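Uncharacterized protein (Bacteroides fragilis, PDB 3EUR) is of unknown function but has a thioredoxin-like fold with a CXXC sequence, and so may take part in thiol-disulfide exchange. Local coordinates at residues L35-N40 with E48-L53; G24-F29 with K69-Y74. All coordinates share one frame; numbering follows the deposited sequence.

Contact 1: L35-N40 with E48-L53; sequences LLFINN and EMIEGL
Phe-37 carries a near-trans first torsion (chi1 171°) that turns its ring out from the strand, while Leu-53, whose CG stands beside the backbone N (chi1 -75°), lays CD1 over a face of that ring. This is the beta-alpha unit of a thioredoxin-like fold: strand 33-38 lies in the sheet and helix 44-55 returns across it, the two short segments being nearly antiparallel at 158° with axes 11.2 Å apart. The two segments meet through apolar side chains, three of the four contacts falling on the Phe-37 ring. Leu-53 CD1 makes a CH-pi contact, 4.0 Å from the centroid of the Phe-37 ring. A second helix residue meets the rim instead: Ile-50 CG1 lies close to the ring plane, at 3.8 Å from Phe-37 CE2, and its chain crosses that of Phe-37 at about a right angle. Met-49, modelled as selenomethionine, adds a Met-aromatic contact, with SE 3.5 Å from Phe-37 CE1. It comes in obliquely, on the same side of the ring plane as Leu-53, after a bend at chi3; because a second conformer of this residue was modelled, this approach should be read with some caution. With neighbours over one face and at one edge, the rotation of the ring is probably restricted. Cys-46, the second cysteine of the CXXC sequence on the same helix, also touches Phe-37, so the strand-helix core reaches up to the likely redox motif. Leu-117 of strand 116-120 packs on both Phe-37 and Met-49, and Pro-115, just before that strand, touches Met-49. One helical turn beyond Met-49, the other branch of Leu-53 extends the apolar seam: its CD2 methyl meets CD2 of Leu-35 at 3.6 Å.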
loop_
_atom_site.group_PDB
_atom_site.type_symbol
_atom_site.label_atom_id
_atom_site.label_comp_id
_atom_site.label_asym_id
_atom_site.label_seq_id
_atom_site.Cartn_x
_atom_site.Cartn_y
_atom_site.Cartn_z
ATOM N N LEU A 35 -2.824 3.535 -4.110
ATOM C CA LEU A 35 -1.614 3.817 -3.377
ATOM C C LEU A 35 -1.283 2.586 -2.541
ATOM O O LEU A 35 -1.957 2.307 -1.560
ATOM C CB LEU A 35 -1.776 5.063 -2.503
ATOM C CG LEU A 35 -0.499 5.554 -1.808
ATOM C CD1 LEU A 35 0.624 5.837 -2.807
ATOM C CD2 LEU A 35 -0.852 6.841 -1.010
ATOM N N LEU A 36 -0.332 1.802 -3.044
ATOM C CA LEU A 36 0.090 0.600 -2.396
ATOM C C LEU A 36 1.142 0.947 -1.336
ATOM O O LEU A 36 2.153 1.550 -1.650
ATOM C CB LEU A 36 0.685 -0.368 -3.444
ATOM C CG LEU A 36 1.261 -1.682 -2.921
ATOM C CD1 LEU A 36 0.161 -2.532 -2.300
ATOM C CD2 LEU A 36 1.921 -2.447 -4.033
ATOM N N PHE A 37 0.827 0.601 -0.101
ATOM C CA PHE A 37 1.595 0.968 1.065
ATOM C C PHE A 37 2.107 -0.293 1.746
ATOM O O PHE A 37 1.372 -0.935 2.474
ATOM C CB PHE A 37 0.709 1.849 1.948
ATOM C CG PHE A 37 1.245 2.177 3.326
ATOM C CD1 PHE A 37 2.604 2.219 3.646
ATOM C CD2 PHE A 37 0.348 2.544 4.322
ATOM C CE1 PHE A 37 3.013 2.539 4.920
ATOM C CE2 PHE A 37 0.768 2.862 5.592
ATOM C CZ PHE A 37 2.104 2.878 5.887
ATOM N N ILE A 38 3.361 -0.657 1.486
ATOM C CA ILE A 38 3.972 -1.868 2.065
ATOM C C ILE A 38 4.544 -1.486 3.397
ATOM O O ILE A 38 5.353 -0.576 3.475
ATOM C CB ILE A 38 5.031 -2.468 1.147
ATOM C CG1 ILE A 38 4.534 -2.601 -0.291
ATOM C CG2 ILE A 38 5.512 -3.779 1.728
ATOM C CD1 ILE A 38 5.582 -3.077 -1.309
ATOM N N ASN A 39 4.118 -2.138 4.470
ATOM C CA ASN A 39 4.401 -1.630 5.832
ATOM C C ASN A 39 4.720 -2.803 6.731
ATOM O O ASN A 39 4.306 -3.939 6.473
ATOM C CB ASN A 39 3.183 -0.879 6.335
ATOM C CG ASN A 39 1.995 -1.751 6.487
ATOM O OD1 ASN A 39 1.145 -1.885 5.576
ATOM N ND2 ASN A 39 1.930 -2.415 7.569
ATOM N N ASN A 40 5.454 -2.527 7.787
ATOM C CA ASN A 40 5.563 -3.485 8.884
ATOM C C ASN A 40 5.401 -2.557 10.004
ATOM O O ASN A 40 6.297 -1.752 10.269
ATOM C CB ASN A 40 6.923 -4.233 8.940
ATOM C CG ASN A 40 6.959 -5.204 10.075
ATOM O OD1 ASN A 40 6.415 -4.918 11.144
ATOM N ND2 ASN A 40 7.566 -6.372 9.859
ATOM N N GLU A 48 5.149 7.182 11.272
ATOM C CA GLU A 48 5.124 8.523 10.731
ATOM C C GLU A 48 4.531 8.546 9.329
ATOM O O GLU A 48 3.892 9.540 8.960
ATOM C CB GLU A 48 6.513 9.138 10.760
ATOM C CG GLU A 48 7.038 9.390 12.190
ATOM C CD GLU A 48 6.082 10.191 13.099
ATOM O OE1 GLU A 48 5.739 11.362 12.740
ATOM O OE2 GLU A 48 5.689 9.642 14.178
HETATM N N MSE A 49 4.734 7.491 8.549
HETATM C CA MSE A 49 4.105 7.455 7.218
HETATM C C MSE A 49 2.585 7.343 7.336
HETATM O O MSE A 49 1.871 8.014 6.603
HETATM C CB MSE A 49 4.655 6.309 6.366
HETATM C CG MSE A 49 4.145 6.345 4.894
HETATM SE SE MSE A 49 5.074 5.149 3.696
HETATM C CE MSE A 49 6.672 6.175 3.464
ATOM N N ILE A 50 2.079 6.552 8.286
ATOM C CA ILE A 50 0.645 6.505 8.534
ATOM C C ILE A 50 0.133 7.902 8.872
ATOM O O ILE A 50 -0.844 8.365 8.307
ATOM C CB ILE A 50 0.270 5.526 9.668
ATOM C CG1 ILE A 50 0.514 4.067 9.238
ATOM C CG2 ILE A 50 -1.179 5.690 10.011
ATOM C CD1 ILE A 50 0.322 3.030 10.369
ATOM N N GLU A 51 0.820 8.573 9.789
ATOM C CA GLU A 51 0.390 9.878 10.191
ATOM C C GLU A 51 0.435 10.861 9.034
ATOM O O GLU A 51 -0.465 11.698 8.843
ATOM C CB GLU A 51 1.306 10.363 11.324
ATOM C CG GLU A 51 0.856 9.865 12.677
ATOM C CD GLU A 51 -0.367 10.648 13.112
ATOM O OE1 GLU A 51 -0.215 11.853 13.347
ATOM O OE2 GLU A 51 -1.488 10.092 13.135
ATOM N N GLY A 52 1.478 10.759 8.223
ATOM C CA GLY A 52 1.625 11.602 7.064
ATOM C C GLY A 52 0.537 11.423 6.041
ATOM O O GLY A 52 0.041 12.405 5.449
ATOM N N LEU A 53 0.180 10.161 5.789
ATOM C CA LEU A 53 -0.900 9.874 4.843
ATOM C C LEU A 53 -2.230 10.413 5.346
ATOM O O LEU A 53 -3.000 10.999 4.576
ATOM C CB LEU A 53 -1.004 8.351 4.644
ATOM C CG LEU A 53 0.066 7.696 3.777
ATOM C CD1 LEU A 53 0.085 6.187 4.049
ATOM C CD2 LEU A 53 -0.154 8.014 2.293
#

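Contact 2: G24-F29 with K69-Y74; sequences GTLYQF and KVLSIY
One face of the Phe-29 ring receives Leu-71, whose CB sits 4.0 Å above the ring plane, displaced toward the rim, in a CH-pi contact 23° off the ring normal. Lys-69 approaches the far end of the same ring obliquely, its CB 3.7 Å from Phe-29 CZ. Here the aliphatic base of the lysine does most of the touching; the chain, bent at chi3 and chi4, keeps CE within 4.1 Å of Phe-29 CZ, while its amino end leads away from the 24-29 segment. The ring gets this deep because Phe-29 CG is anti to the backbone N (chi1 -174°), which stretches the side chain toward strand 68-74; Phe-29 and Leu-71 point in opposing directions and lie alongside each other. Leu-71 also reaches a second partner: its CD2 methyl lies 3.7 Å from CD1 of Leu-26, whose extended side chain brings its tip up to the strand. Leu-26 and Phe-29 are the two ends of a type I beta turn, closed by the bond from Phe-29 N to Leu-26 O at 3.0 Å, and it is this turn that presents both apolar groups to Leu-71. Just before the turn, Thr-25 OG1 accepts from Gln-28 N at 3.1 Å in an ST motif; in the reverse direction Gln-28 OE1 accepts the N-H of Thr-25 at 3.2 Å, the donor well above the carbonyl plane. The contact thus joins the chain leaving edge strand 23-25 to the face of central strand 68-74, where Thr-34 of strand 33-38, Thr-94 of strand 94-97 and Tyr-16 of strand 15-18 each touch both Phe-29 and Leu-71.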
loop_
_atom_site.group_PDB
_atom_site.type_symbol
_atom_site.label_atom_id
_atom_site.label_comp_id
_atom_site.label_asym_id
_atom_site.label_seq_id
_atom_site.Cartn_x
_atom_site.Cartn_y
_atom_site.Cartn_z
ATOM N N GLY A 24 -8.610 -10.899 -1.185
ATOM C CA GLY A 24 -8.662 -10.199 -2.443
ATOM C C GLY A 24 -7.313 -10.100 -3.036
ATOM O O GLY A 24 -6.344 -10.508 -2.403
ATOM N N THR A 25 -7.243 -9.658 -4.279
ATOM C CA THR A 25 -5.983 -9.494 -4.933
ATOM C C THR A 25 -5.758 -8.058 -5.361
ATOM O O THR A 25 -6.690 -7.280 -5.569
ATOM C CB THR A 25 -5.827 -10.421 -6.161
ATOM O OG1 THR A 25 -6.642 -9.889 -7.202
ATOM C CG2 THR A 25 -6.211 -11.890 -5.832
ATOM N N LEU A 26 -4.501 -7.713 -5.614
ATOM C CA LEU A 26 -4.211 -6.375 -6.185
ATOM C C LEU A 26 -4.993 -6.141 -7.470
ATOM O O LEU A 26 -5.595 -5.102 -7.681
ATOM C CB LEU A 26 -2.708 -6.195 -6.386
ATOM C CG LEU A 26 -2.297 -4.845 -7.004
ATOM C CD1 LEU A 26 -2.618 -3.667 -6.090
ATOM C CD2 LEU A 26 -0.834 -4.872 -7.423
ATOM N N TYR A 27 -4.989 -7.133 -8.362
ATOM C CA TYR A 27 -5.561 -6.908 -9.670
ATOM C C TYR A 27 -7.087 -6.765 -9.609
ATOM O O TYR A 27 -7.672 -6.163 -10.482
ATOM C CB TYR A 27 -5.156 -8.021 -10.670
ATOM C CG TYR A 27 -3.721 -7.952 -11.119
ATOM C CD1 TYR A 27 -2.813 -7.026 -10.632
ATOM C CD2 TYR A 27 -3.261 -8.866 -12.048
ATOM C CE1 TYR A 27 -1.499 -7.000 -11.076
ATOM C CE2 TYR A 27 -1.955 -8.837 -12.508
ATOM C CZ TYR A 27 -1.064 -7.929 -11.989
ATOM O OH TYR A 27 0.232 -7.977 -12.438
ATOM N N GLN A 28 -7.702 -7.318 -8.575
ATOM C CA GLN A 28 -9.143 -7.189 -8.360
ATOM C C GLN A 28 -9.561 -5.872 -7.650
ATOM O O GLN A 28 -10.743 -5.646 -7.491
ATOM C CB GLN A 28 -9.641 -8.341 -7.522
ATOM C CG GLN A 28 -9.550 -9.723 -8.177
ATOM C CD GLN A 28 -9.658 -10.850 -7.165
ATOM O OE1 GLN A 28 -9.826 -10.625 -5.973
ATOM N NE2 GLN A 28 -9.558 -12.072 -7.648
ATOM N N PHE A 29 -8.596 -5.075 -7.200
ATOM C CA PHE A 29 -8.859 -3.910 -6.341
ATOM C C PHE A 29 -9.223 -2.719 -7.180
ATOM O O PHE A 29 -8.378 -2.222 -7.919
ATOM C CB PHE A 29 -7.593 -3.640 -5.537
ATOM C CG PHE A 29 -7.715 -2.557 -4.502
ATOM C CD1 PHE A 29 -8.373 -2.826 -3.312
ATOM C CD2 PHE A 29 -7.145 -1.308 -4.661
ATOM C CE1 PHE A 29 -8.462 -1.852 -2.317
ATOM C CE2 PHE A 29 -7.222 -0.352 -3.683
ATOM C CZ PHE A 29 -7.872 -0.626 -2.495
ATOM N N LYS A 69 -7.476 5.094 -3.606
ATOM C CA LYS A 69 -7.656 4.208 -2.493
ATOM C C LYS A 69 -6.282 3.707 -2.037
ATOM O O LYS A 69 -5.440 3.375 -2.852
ATOM C CB LYS A 69 -8.586 3.033 -2.799
ATOM C CG LYS A 69 -10.028 3.510 -3.072
ATOM C CD LYS A 69 -10.987 2.430 -3.321
ATOM C CE LYS A 69 -11.298 1.627 -2.031
ATOM N NZ LYS A 69 -11.994 2.369 -0.937
ATOM N N VAL A 70 -6.112 3.645 -0.747
ATOM C CA VAL A 70 -4.914 3.132 -0.102
ATOM C C VAL A 70 -5.111 1.627 0.149
ATOM O O VAL A 70 -6.112 1.211 0.770
ATOM C CB VAL A 70 -4.616 3.848 1.212
ATOM C CG1 VAL A 70 -3.393 3.233 1.910
ATOM C CG2 VAL A 70 -4.395 5.359 1.001
ATOM N N LEU A 71 -4.155 0.825 -0.328
ATOM C CA LEU A 71 -4.074 -0.606 -0.055
ATOM C C LEU A 71 -2.801 -0.816 0.729
ATOM O O LEU A 71 -1.700 -0.698 0.198
ATOM C CB LEU A 71 -4.066 -1.385 -1.373
ATOM C CG LEU A 71 -4.006 -2.907 -1.207
ATOM C CD1 LEU A 71 -5.148 -3.442 -0.403
ATOM C CD2 LEU A 71 -3.952 -3.531 -2.592
ATOM N N SER A 72 -2.948 -1.053 2.028
ATOM C CA SER A 72 -1.827 -1.363 2.884
ATOM C C SER A 72 -1.589 -2.859 2.912
ATOM O O SER A 72 -2.540 -3.656 3.060
ATOM C CB SER A 72 -2.067 -0.876 4.290
ATOM O OG SER A 72 -1.336 -1.605 5.279
ATOM N N ILE A 73 -0.346 -3.277 2.781
ATOM C CA ILE A 73 0.002 -4.692 2.760
ATOM C C ILE A 73 1.164 -4.970 3.684
ATOM O O ILE A 73 2.239 -4.353 3.556
ATOM C CB ILE A 73 0.293 -5.203 1.329
ATOM C CG1 ILE A 73 0.566 -6.710 1.304
ATOM C CG2 ILE A 73 1.422 -4.521 0.616
ATOM C CD1 ILE A 73 -0.631 -7.591 1.774
ATOM N N TYR A 74 0.954 -5.917 4.580
ATOM C CA TYR A 74 1.971 -6.413 5.480
ATOM C C TYR A 74 2.537 -7.699 4.949
ATOM O O TYR A 74 1.803 -8.683 4.795
ATOM C CB TYR A 74 1.329 -6.648 6.840
ATOM C CG TYR A 74 2.255 -7.275 7.860
ATOM C CD1 TYR A 74 3.340 -6.616 8.334
ATOM C CD2 TYR A 74 1.979 -8.480 8.427
ATOM C CE1 TYR A 74 4.176 -7.191 9.268
ATOM C CE2 TYR A 74 2.841 -9.074 9.357
ATOM C CZ TYR A 74 3.911 -8.409 9.787
ATOM O OH TYR A 74 4.756 -8.977 10.721
#

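How the contacts relate
The centres of the two contacts lie about 13 Å apart, on opposite sides of the middle of the chain. They share one mixed sheet, in which strand 33-38 of contact 1 and strand 68-74 of contact 2 are parallel neighbours; Phe-37 N meets Leu-71 O at 2.9 Å, a probable hydrogen bond. Phe-37 and Leu-71 leave these strands toward opposite faces, so helix 44-55 packs on one face and the 24-29 turn on the other. Along the chain, contact 1 is nested within the loop that contact 2 closes. Together they place apolar contacts on both faces of the sheet at its central strands, consistent with the thioredoxin-like arrangement.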